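Local coordinates for D-glycero-alpha-D-manno-heptose 7-phosphate kinase (Campylobacter jejuni subsp. jejuni, PDB 4N3O), which phosphorylates D-glycero-alpha-D-manno-heptose 7-phosphate at C-1 with ATP, a step on the route to GDP-heptose for the bacterial capsule, at residues L42-D53 against S101-V110; E52-S60 against E68-G76. All coordinates share one frame; numbering follows the deposited sequence.

Interaction 1: residues L42-D53 against S101-V110; sequences LYIHCTLIKRED and SFSLHTYSDV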
loop_
_atom_site.group_PDB
_atom_site.type_symbol
_atom_site.label_atom_id
_atom_site.label_comp_id
_atom_site.label_asym_id
_atom_site.label_seq_id
_atom_site.Cartn_x
_atom_site.Cartn_y
_atom_site.Cartn_z
ATOM N N LEU A 42 -2.332 0.397 -5.937
ATOM C CA LEU A 42 -3.703 0.032 -6.277
ATOM C C LEU A 42 -3.456 -0.727 -7.567
ATOM O O LEU A 42 -2.791 -0.232 -8.470
ATOM C CB LEU A 42 -4.582 1.259 -6.479
ATOM C CG LEU A 42 -4.693 2.176 -5.261
ATOM C CD1 LEU A 42 -5.374 3.479 -5.624
ATOM C CD2 LEU A 42 -5.444 1.500 -4.141
ATOM N N TYR A 43 -3.992 -1.925 -7.654
ATOM C CA TYR A 43 -3.630 -2.802 -8.722
ATOM C C TYR A 43 -4.747 -3.473 -9.482
ATOM O O TYR A 43 -5.900 -3.530 -9.044
ATOM C CB TYR A 43 -2.831 -3.968 -8.089
ATOM C CG TYR A 43 -1.604 -3.601 -7.271
ATOM C CD1 TYR A 43 -0.376 -3.413 -7.886
ATOM C CD2 TYR A 43 -1.657 -3.517 -5.866
ATOM C CE1 TYR A 43 0.758 -3.112 -7.146
ATOM C CE2 TYR A 43 -0.517 -3.204 -5.114
ATOM C CZ TYR A 43 0.685 -3.023 -5.766
ATOM O OH TYR A 43 1.824 -2.722 -5.066
ATOM N N ILE A 44 -4.343 -4.024 -10.615
ATOM C CA ILE A 44 -5.168 -4.890 -11.432
ATOM C C ILE A 44 -4.531 -6.267 -11.267
ATOM O O ILE A 44 -3.324 -6.425 -11.462
ATOM C CB ILE A 44 -5.218 -4.463 -12.899
ATOM C CG1 ILE A 44 -6.123 -3.234 -12.983
ATOM C CG2 ILE A 44 -5.766 -5.604 -13.760
ATOM C CD1 ILE A 44 -6.404 -2.744 -14.368
ATOM N N HIS A 45 -5.354 -7.240 -10.882
ATOM C CA HIS A 45 -4.901 -8.580 -10.592
ATOM C C HIS A 45 -5.371 -9.490 -11.698
ATOM O O HIS A 45 -6.507 -9.406 -12.118
ATOM C CB HIS A 45 -5.496 -9.061 -9.256
ATOM C CG HIS A 45 -5.359 -8.070 -8.147
ATOM N ND1 HIS A 45 -4.310 -8.093 -7.257
ATOM C CD2 HIS A 45 -6.126 -7.003 -7.800
ATOM C CE1 HIS A 45 -4.435 -7.087 -6.406
ATOM N NE2 HIS A 45 -5.531 -6.415 -6.710
ATOM N N CYS A 46 -4.486 -10.359 -12.168
ATOM C CA CYS A 46 -4.817 -11.318 -13.215
ATOM C C CYS A 46 -4.333 -12.705 -12.854
ATOM O O CYS A 46 -3.214 -12.869 -12.374
ATOM C CB CYS A 46 -4.165 -10.937 -14.552
ATOM S SG CYS A 46 -4.732 -9.370 -15.244
ATOM N N THR A 47 -5.189 -13.693 -13.081
ATOM C CA THR A 47 -4.838 -15.089 -12.887
ATOM C C THR A 47 -5.137 -15.814 -14.214
ATOM O O THR A 47 -6.241 -15.694 -14.768
ATOM C CB THR A 47 -5.624 -15.745 -11.754
ATOM O OG1 THR A 47 -5.119 -15.279 -10.508
ATOM C CG2 THR A 47 -5.448 -17.219 -11.783
ATOM N N LEU A 48 -4.162 -16.565 -14.713
ATOM C CA LEU A 48 -4.346 -17.313 -15.956
ATOM C C LEU A 48 -4.111 -18.779 -15.656
ATOM O O LEU A 48 -3.005 -19.156 -15.246
ATOM C CB LEU A 48 -3.379 -16.822 -17.034
ATOM C CG LEU A 48 -3.555 -17.332 -18.475
ATOM C CD1 LEU A 48 -2.623 -16.567 -19.396
ATOM C CD2 LEU A 48 -3.298 -18.821 -18.599
ATOM N N ILE A 49 -5.145 -19.600 -15.853
ATOM C CA ILE A 49 -5.046 -21.038 -15.576
ATOM C C ILE A 49 -5.190 -21.894 -16.828
ATOM O O ILE A 49 -6.214 -21.854 -17.516
ATOM C CB ILE A 49 -6.115 -21.516 -14.562
ATOM C CG1 ILE A 49 -6.146 -20.607 -13.327
ATOM C CG2 ILE A 49 -5.842 -22.953 -14.124
ATOM C CD1 ILE A 49 -7.293 -20.917 -12.397
ATOM N N LYS A 50 -4.155 -22.681 -17.100
ATOM C CA LYS A 50 -4.170 -23.601 -18.222
ATOM C C LYS A 50 -5.202 -24.687 -17.956
ATOM O O LYS A 50 -5.325 -25.181 -16.830
ATOM C CB LYS A 50 -2.794 -24.241 -18.425
ATOM C CG LYS A 50 -2.774 -25.266 -19.561
ATOM C CD LYS A 50 -1.391 -25.851 -19.817
ATOM C CE LYS A 50 -1.438 -26.871 -20.954
ATOM N NZ LYS A 50 -0.088 -27.358 -21.331
ATOM N N ARG A 51 -5.953 -25.035 -18.992
ATOM C CA ARG A 51 -6.966 -26.091 -18.899
ATOM C C ARG A 51 -6.928 -26.936 -20.179
ATOM O O ARG A 51 -6.691 -26.412 -21.264
ATOM C CB ARG A 51 -8.352 -25.494 -18.610
ATOM C CG ARG A 51 -8.765 -24.369 -19.534
ATOM C CD ARG A 51 -10.000 -23.625 -19.030
ATOM N NE ARG A 51 -11.225 -24.413 -19.128
ATOM C CZ ARG A 51 -11.795 -25.101 -18.140
ATOM N NH1 ARG A 51 -11.281 -25.112 -16.917
ATOM N NH2 ARG A 51 -12.907 -25.778 -18.382
ATOM N N GLU A 52 -7.137 -28.242 -20.047
ATOM C CA GLU A 52 -7.052 -29.142 -21.196
ATOM C C GLU A 52 -8.399 -29.706 -21.587
ATOM O O GLU A 52 -8.654 -30.889 -21.426
ATOM C CB GLU A 52 -6.066 -30.273 -20.899
ATOM C CG GLU A 52 -4.679 -29.764 -20.528
ATOM C CD GLU A 52 -3.688 -30.876 -20.253
ATOM O OE1 GLU A 52 -3.829 -31.970 -20.847
ATOM O OE2 GLU A 52 -2.754 -30.645 -19.454
ATOM N N ASP A 53 -9.263 -28.838 -22.098
ATOM C CA ASP A 53 -10.588 -29.243 -22.549
ATOM C C ASP A 53 -11.020 -28.392 -23.747
ATOM O O ASP A 53 -12.205 -28.300 -24.062
ATOM C CB ASP A 53 -11.604 -29.113 -21.416
ATOM C CG ASP A 53 -11.772 -27.685 -20.951
ATOM O OD1 ASP A 53 -10.816 -26.890 -21.105
ATOM O OD2 ASP A 53 -12.860 -27.359 -20.425
ATOM N N SER A 101 -5.789 -23.213 -24.713
ATOM C CA SER A 101 -6.922 -23.483 -23.823
ATOM C C SER A 101 -6.574 -23.015 -22.403
ATOM O O SER A 101 -5.586 -23.462 -21.820
ATOM C CB SER A 101 -7.293 -24.965 -23.877
ATOM O OG SER A 101 -8.511 -25.221 -23.187
ATOM N N PHE A 102 -7.397 -22.123 -21.853
ATOM C CA PHE A 102 -7.118 -21.517 -20.556
ATOM C C PHE A 102 -8.296 -20.718 -20.060
ATOM O O PHE A 102 -9.228 -20.454 -20.820
ATOM C CB PHE A 102 -5.995 -20.497 -20.731
ATOM C CG PHE A 102 -6.382 -19.351 -21.639
ATOM C CD1 PHE A 102 -6.193 -19.441 -23.010
ATOM C CD2 PHE A 102 -7.000 -18.222 -21.127
ATOM C CE1 PHE A 102 -6.588 -18.411 -23.850
ATOM C CE2 PHE A 102 -7.382 -17.180 -21.956
ATOM C CZ PHE A 102 -7.179 -17.270 -23.321
ATOM N N SER A 103 -8.216 -20.298 -18.792
ATOM C CA SER A 103 -9.208 -19.409 -18.181
ATOM C C SER A 103 -8.429 -18.199 -17.665
ATOM O O SER A 103 -7.361 -18.358 -17.100
ATOM C CB SER A 103 -9.965 -20.078 -17.044
ATOM O OG SER A 103 -9.129 -20.333 -15.935
ATOM N N LEU A 104 -8.968 -17.003 -17.879
ATOM C CA LEU A 104 -8.332 -15.761 -17.491
ATOM C C LEU A 104 -9.270 -15.021 -16.545
ATOM O O LEU A 104 -10.421 -14.748 -16.907
ATOM C CB LEU A 104 -8.069 -14.910 -18.734
ATOM C CG LEU A 104 -7.391 -13.562 -18.495
ATOM C CD1 LEU A 104 -5.985 -13.796 -17.970
ATOM C CD2 LEU A 104 -7.366 -12.722 -19.754
ATOM N N HIS A 105 -8.786 -14.686 -15.345
ATOM C CA HIS A 105 -9.632 -14.040 -14.349
ATOM C C HIS A 105 -8.989 -12.729 -13.936
ATOM O O HIS A 105 -7.808 -12.721 -13.635
ATOM C CB HIS A 105 -9.763 -14.957 -13.125
ATOM C CG HIS A 105 -10.057 -16.386 -13.460
ATOM N ND1 HIS A 105 -11.318 -16.930 -13.363
ATOM C CD2 HIS A 105 -9.249 -17.387 -13.886
ATOM C CE1 HIS A 105 -11.274 -18.208 -13.705
ATOM N NE2 HIS A 105 -10.027 -18.510 -14.025
ATOM N N THR A 106 -9.741 -11.629 -13.907
ATOM C CA THR A 106 -9.158 -10.329 -13.539
ATOM C C THR A 106 -10.064 -9.450 -12.700
ATOM O O THR A 106 -11.281 -9.636 -12.676
ATOM C CB THR A 106 -8.859 -9.489 -14.782
ATOM O OG1 THR A 106 -10.087 -9.159 -15.436
ATOM C CG2 THR A 106 -7.990 -10.242 -15.738
ATOM N N TYR A 107 -9.461 -8.473 -12.024
ATOM C CA TYR A 107 -10.230 -7.485 -11.256
ATOM C C TYR A 107 -9.315 -6.354 -10.814
ATOM O O TYR A 107 -8.105 -6.542 -10.630
ATOM C CB TYR A 107 -10.987 -8.092 -10.047
ATOM C CG TYR A 107 -10.169 -8.305 -8.797
ATOM C CD1 TYR A 107 -9.457 -9.468 -8.602
ATOM C CD2 TYR A 107 -10.124 -7.336 -7.808
ATOM C CE1 TYR A 107 -8.710 -9.661 -7.465
ATOM C CE2 TYR A 107 -9.385 -7.524 -6.649
ATOM C CZ TYR A 107 -8.676 -8.686 -6.491
ATOM O OH TYR A 107 -7.912 -8.872 -5.358
ATOM N N SER A 108 -9.908 -5.188 -10.632
ATOM C CA SER A 108 -9.176 -3.997 -10.255
ATOM C C SER A 108 -9.464 -3.593 -8.842
ATOM O O SER A 108 -10.555 -3.830 -8.354
ATOM C CB SER A 108 -9.588 -2.838 -11.166
ATOM O OG SER A 108 -9.074 -1.611 -10.652
ATOM N N ASP A 109 -8.495 -2.960 -8.185
ATOM C CA ASP A 109 -8.719 -2.460 -6.814
ATOM C C ASP A 109 -9.576 -1.197 -6.783
ATOM O O ASP A 109 -10.036 -0.802 -5.715
ATOM C CB ASP A 109 -7.400 -2.163 -6.114
ATOM C CG ASP A 109 -6.663 -3.400 -5.728
ATOM O OD1 ASP A 109 -7.326 -4.420 -5.529
ATOM O OD2 ASP A 109 -5.423 -3.362 -5.612
ATOM N N VAL A 110 -9.772 -0.563 -7.939
ATOM C CA VAL A 110 -10.570 0.653 -8.021
ATOM C C VAL A 110 -11.718 0.464 -9.002
ATOM O O VAL A 110 -11.595 -0.296 -9.941
ATOM C CB VAL A 110 -9.745 1.877 -8.469
ATOM C CG1 VAL A 110 -8.492 2.012 -7.613
ATOM C CG2 VAL A 110 -9.372 1.778 -9.943
#
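The carboxylate of Asp109, just past the end of strand 102-108, holds both a ring and the backbone of the opposite strand. Its OD1 receives NE2 of His45 at 2.9 Å, the oxygen lying near the imidazole plane, while OD2 takes the backbone N of Tyr43 at 2.9 Å. Two N-H donors, one from a ring and one from the backbone, thus fix the rotation of the carboxylate; each stands above its plane. The His45 ring, already fixed at its edge, lies over Tyr107 in an offset stack, centroids 4.4 Å apart and planes at 20°. Tyr107 is placed for this by a chi1 of 82°, which sets CG between its own N and carbonyl carbon. Three hydrogen-bonded pairs, His45 with Tyr107, Thr47 with His105 and Ile49 with Ser103, carry the antiparallel pairing. On the face of Leu48 and Leu104 the contact turns apolar: Leu48 CB lies 4.1 Å from Leu104 CD1, and Leu48 CD2 3.8 Å from Phe102 CB. Helix 118-134 covers this face, whereas Thr311 of the second subunit packs on Thr47 and His105. The pairing builds the central sheet of the GHMP kinase N-terminal domain, where strand 102-108 lies between strands 42-50 and 55-60.

Interaction 2: residues E52-S60 against E68-G76; sequences EDGKIIFDS and EYESKEFLG
Strands 55-60 and 65-70 form a beta hairpin, and residues 52-60 meet 68-76 where its two arms part, the short strand axes 4.8 Å apart at 156°. Ile56 and Tyr69 make the hydrogen-bonded antiparallel pair, each N reaching the other's O. Beyond the end of strand 65-70, Ser71 N continues the pairing to Gly54 O at 2.9 Å. Gly54 has positive phi, a backbone shape that favours glycine, as the chain turns into strand 55-60.

The side chains divide into a charged group and an apolar one. Lys55 starts away from the partner arm, but bends at chi2 and chi4 bring NZ back to Glu70 OE2 in a salt bridge of 2.6 Å. Glu70 bends at chi2 to meet it, and the ammonium stands above the carboxylate plane. Glu68 OE1 lies 4.1 Å from Lys55 NZ, too far for a salt bridge, yet its negative charge probably favours the ammonium as well. The Glu68 and Ile57 side chains lie side by side, pointing the same way, with Glu68 CG 4.1 Å from Ile57 CG1.

On the face of Ile56 and Tyr69, the methyl CD1 of Ile56 reaches Ser71 CA, and helix 82-96 adds Tyr88 against Ile56 and Leu75. The Tyr69 hydroxyl is held by Asp78 and Lys85, which keeps the polar end of the ring engaged beyond the hairpin. The Phe58 and Tyr69 side chains cross at about a right angle, Phe58 CD2 lying at the edge of the Tyr69 ring, in its plane, 3.9 Å from Tyr69 CE2. Leu75 CD1 then meets the rim of Phe58 near the ring plane, 4.0 Å from Phe58 CE2.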
loop_
_atom_site.group_PDB
_atom_site.type_symbol
_atom_site.label_atom_id
_atom_site.label_comp_id
_atom_site.label_asym_id
_atom_site.label_seq_id
_atom_site.Cartn_x
_atom_site.Cartn_y
_atom_site.Cartn_z
ATOM N N GLU A 52 -7.137 -28.242 -20.047
ATOM C CA GLU A 52 -7.052 -29.142 -21.196
ATOM C C GLU A 52 -8.399 -29.706 -21.587
ATOM O O GLU A 52 -8.654 -30.889 -21.426
ATOM C CB GLU A 52 -6.066 -30.273 -20.899
ATOM C CG GLU A 52 -4.679 -29.764 -20.528
ATOM C CD GLU A 52 -3.688 -30.876 -20.253
ATOM O OE1 GLU A 52 -3.829 -31.970 -20.847
ATOM O OE2 GLU A 52 -2.754 -30.645 -19.454
ATOM N N ASP A 53 -9.263 -28.838 -22.098
ATOM C CA ASP A 53 -10.588 -29.243 -22.549
ATOM C C ASP A 53 -11.020 -28.392 -23.747
ATOM O O ASP A 53 -12.205 -28.300 -24.062
ATOM C CB ASP A 53 -11.604 -29.113 -21.416
ATOM C CG ASP A 53 -11.772 -27.685 -20.951
ATOM O OD1 ASP A 53 -10.816 -26.890 -21.105
ATOM O OD2 ASP A 53 -12.860 -27.359 -20.425
ATOM N N GLY A 54 -10.053 -27.764 -24.409
ATOM C CA GLY A 54 -10.344 -26.943 -25.575
ATOM C C GLY A 54 -11.289 -25.792 -25.307
ATOM O O GLY A 54 -12.039 -25.386 -26.191
ATOM N N LYS A 55 -11.269 -25.278 -24.082
ATOM C CA LYS A 55 -12.103 -24.133 -23.707
ATOM C C LYS A 55 -11.276 -22.890 -23.401
ATOM O O LYS A 55 -10.122 -22.967 -23.000
ATOM C CB LYS A 55 -12.993 -24.452 -22.496
ATOM C CG LYS A 55 -14.398 -24.940 -22.816
ATOM C CD LYS A 55 -14.427 -26.165 -23.716
ATOM C CE LYS A 55 -15.858 -26.615 -23.969
ATOM N NZ LYS A 55 -16.686 -25.527 -24.562
ATOM N N ILE A 56 -11.896 -21.742 -23.614
ATOM C CA ILE A 56 -11.290 -20.473 -23.325
ATOM C C ILE A 56 -12.321 -19.682 -22.524
ATOM O O ILE A 56 -13.418 -19.407 -23.014
ATOM C CB ILE A 56 -10.877 -19.715 -24.600
ATOM C CG1 ILE A 56 -9.675 -20.409 -25.260
ATOM C CG2 ILE A 56 -10.518 -18.282 -24.266
ATOM C CD1 ILE A 56 -9.252 -19.791 -26.577
ATOM N N ILE A 57 -11.953 -19.328 -21.293
ATOM C CA ILE A 57 -12.828 -18.596 -20.392
ATOM C C ILE A 57 -12.215 -17.255 -20.007
ATOM O O ILE A 57 -11.030 -17.177 -19.694
ATOM C CB ILE A 57 -13.076 -19.438 -19.124
ATOM C CG1 ILE A 57 -13.760 -20.755 -19.522
ATOM C CG2 ILE A 57 -13.905 -18.669 -18.097
ATOM C CD1 ILE A 57 -13.957 -21.724 -18.381
ATOM N N PHE A 58 -13.022 -16.207 -20.068
ATOM C CA PHE A 58 -12.611 -14.878 -19.670
ATOM C C PHE A 58 -13.550 -14.517 -18.529
ATOM O O PHE A 58 -14.769 -14.481 -18.736
ATOM C CB PHE A 58 -12.773 -13.867 -20.807
ATOM C CG PHE A 58 -11.908 -14.136 -22.010
ATOM C CD1 PHE A 58 -10.539 -14.324 -21.874
ATOM C CD2 PHE A 58 -12.439 -14.072 -23.284
ATOM C CE1 PHE A 58 -9.737 -14.521 -22.982
ATOM C CE2 PHE A 58 -11.640 -14.272 -24.400
ATOM C CZ PHE A 58 -10.294 -14.502 -24.249
ATOM N N ASP A 59 -12.991 -14.242 -17.342
ATOM C CA ASP A 59 -13.778 -13.977 -16.136
ATOM C C ASP A 59 -13.389 -12.670 -15.439
ATOM O O ASP A 59 -12.329 -12.561 -14.842
ATOM C CB ASP A 59 -13.600 -15.151 -15.178
ATOM C CG ASP A 59 -14.367 -14.977 -13.876
ATOM O OD1 ASP A 59 -15.364 -14.219 -13.840
ATOM O OD2 ASP A 59 -13.973 -15.628 -12.886
ATOM N N SER A 60 -14.290 -11.699 -15.505
ATOM C CA SER A 60 -14.081 -10.368 -14.950
ATOM C C SER A 60 -15.281 -9.981 -14.074
ATOM O O SER A 60 -16.172 -9.261 -14.520
ATOM C CB SER A 60 -13.898 -9.390 -16.118
ATOM O OG SER A 60 -13.960 -8.039 -15.714
ATOM N N GLU A 68 -17.301 -17.662 -22.382
ATOM C CA GLU A 68 -16.789 -18.992 -22.603
ATOM C C GLU A 68 -16.879 -19.266 -24.098
ATOM O O GLU A 68 -17.900 -18.989 -24.703
ATOM C CB GLU A 68 -17.569 -20.013 -21.791
ATOM C CG GLU A 68 -17.002 -21.419 -21.902
ATOM C CD GLU A 68 -17.560 -22.363 -20.858
ATOM O OE1 GLU A 68 -17.455 -23.590 -21.060
ATOM O OE2 GLU A 68 -18.099 -21.877 -19.840
ATOM N N TYR A 69 -15.791 -19.765 -24.686
ATOM C CA TYR A 69 -15.733 -20.069 -26.115
ATOM C C TYR A 69 -14.926 -21.316 -26.338
ATOM O O TYR A 69 -14.244 -21.797 -25.437
ATOM C CB TYR A 69 -15.031 -18.953 -26.905
ATOM C CG TYR A 69 -15.556 -17.571 -26.642
ATOM C CD1 TYR A 69 -16.720 -17.111 -27.259
ATOM C CD2 TYR A 69 -14.889 -16.720 -25.785
ATOM C CE1 TYR A 69 -17.206 -15.838 -27.010
ATOM C CE2 TYR A 69 -15.360 -15.447 -25.536
ATOM C CZ TYR A 69 -16.522 -15.010 -26.141
ATOM O OH TYR A 69 -16.981 -13.740 -25.869
ATOM N N GLU A 70 -14.996 -21.815 -27.561
ATOM C CA GLU A 70 -14.217 -22.959 -27.980
ATOM C C GLU A 70 -12.840 -22.478 -28.438
ATOM O O GLU A 70 -12.719 -21.465 -29.121
ATOM C CB GLU A 70 -14.917 -23.697 -29.127
ATOM C CG GLU A 70 -16.107 -24.533 -28.686
ATOM C CD GLU A 70 -15.698 -25.730 -27.841
ATOM O OE1 GLU A 70 -14.533 -26.179 -27.952
ATOM O OE2 GLU A 70 -16.550 -26.230 -27.075
ATOM N N SER A 71 -11.813 -23.225 -28.059
ATOM C CA SER A 71 -10.434 -22.918 -28.412
ATOM C C SER A 71 -10.201 -22.890 -29.930
ATOM O O SER A 71 -10.300 -23.918 -30.590
ATOM C CB SER A 71 -9.516 -23.955 -27.762
ATOM O OG SER A 71 -8.171 -23.774 -28.141
ATOM N N LYS A 72 -9.907 -21.700 -30.463
ATOM C CA LYS A 72 -9.606 -21.496 -31.893
ATOM C C LYS A 72 -8.608 -20.337 -32.078
ATOM O O LYS A 72 -8.302 -19.613 -31.125
ATOM C CB LYS A 72 -10.881 -21.248 -32.698
ATOM C CG LYS A 72 -11.697 -20.058 -32.235
ATOM C CD LYS A 72 -12.942 -19.899 -33.081
ATOM C CE LYS A 72 -13.841 -18.813 -32.525
ATOM N NZ LYS A 72 -15.058 -18.653 -33.360
ATOM N N GLU A 73 -8.111 -20.154 -33.300
ATOM C CA GLU A 73 -7.092 -19.126 -33.568
ATOM C C GLU A 73 -7.574 -17.691 -33.485
ATOM O O GLU A 73 -6.817 -16.821 -33.063
ATOM C CB GLU A 73 -6.417 -19.332 -34.934
ATOM C CG GLU A 73 -5.552 -20.582 -35.049
ATOM C CD GLU A 73 -4.619 -20.541 -36.254
ATOM O OE1 GLU A 73 -3.980 -19.480 -36.483
ATOM O OE2 GLU A 73 -4.501 -21.576 -36.952
ATOM N N PHE A 74 -8.808 -17.436 -33.909
ATOM C CA PHE A 74 -9.348 -16.076 -33.892
ATOM C C PHE A 74 -10.734 -16.044 -33.279
ATOM O O PHE A 74 -11.598 -16.816 -33.667
ATOM C CB PHE A 74 -9.410 -15.504 -35.314
ATOM C CG PHE A 74 -9.910 -14.077 -35.385
ATOM C CD1 PHE A 74 -9.032 -13.008 -35.249
ATOM C CD2 PHE A 74 -11.260 -13.804 -35.613
ATOM C CE1 PHE A 74 -9.485 -11.698 -35.323
ATOM C CE2 PHE A 74 -11.718 -12.495 -35.689
ATOM C CZ PHE A 74 -10.826 -11.442 -35.535
ATOM N N LEU A 75 -10.924 -15.132 -32.327
ATOM C CA LEU A 75 -12.195 -14.937 -31.653
ATOM C C LEU A 75 -12.792 -13.612 -32.114
ATOM O O LEU A 75 -12.254 -12.533 -31.823
ATOM C CB LEU A 75 -11.983 -14.890 -30.148
ATOM C CG LEU A 75 -11.343 -16.115 -29.511
ATOM C CD1 LEU A 75 -11.199 -15.879 -28.012
ATOM C CD2 LEU A 75 -12.171 -17.359 -29.789
ATOM N N GLY A 76 -13.900 -13.692 -32.839
ATOM C CA GLY A 76 -14.568 -12.506 -33.350
ATOM C C GLY A 76 -15.243 -11.766 -32.227
ATOM O O GLY A 76 -15.556 -12.361 -31.191
#

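The two contacts show how one sheet is built from segments both near and distant in sequence. Their centres lie 13 Å apart in the mixed sheet that holds the amino-terminal strands of this GHMP kinase. Strand 42-50 leads through the shared residues into strand 55-60, the hairpin closes with strand 65-70, and helix 82-96 follows before strand 102-108 returns. Along the chain, interaction 2 therefore comes between the two segments of interaction 1, overlapping the first at Glu52 and Asp53. In the sheet, strand 102-108 slots between 42-50 and 55-60. Backbone pairing of Leu104 with Ile57 and Asp59 joins the contacts. Strand 55-60 ends at Ser60, probably an ATP-binding residue, against Thr106 of interaction 1.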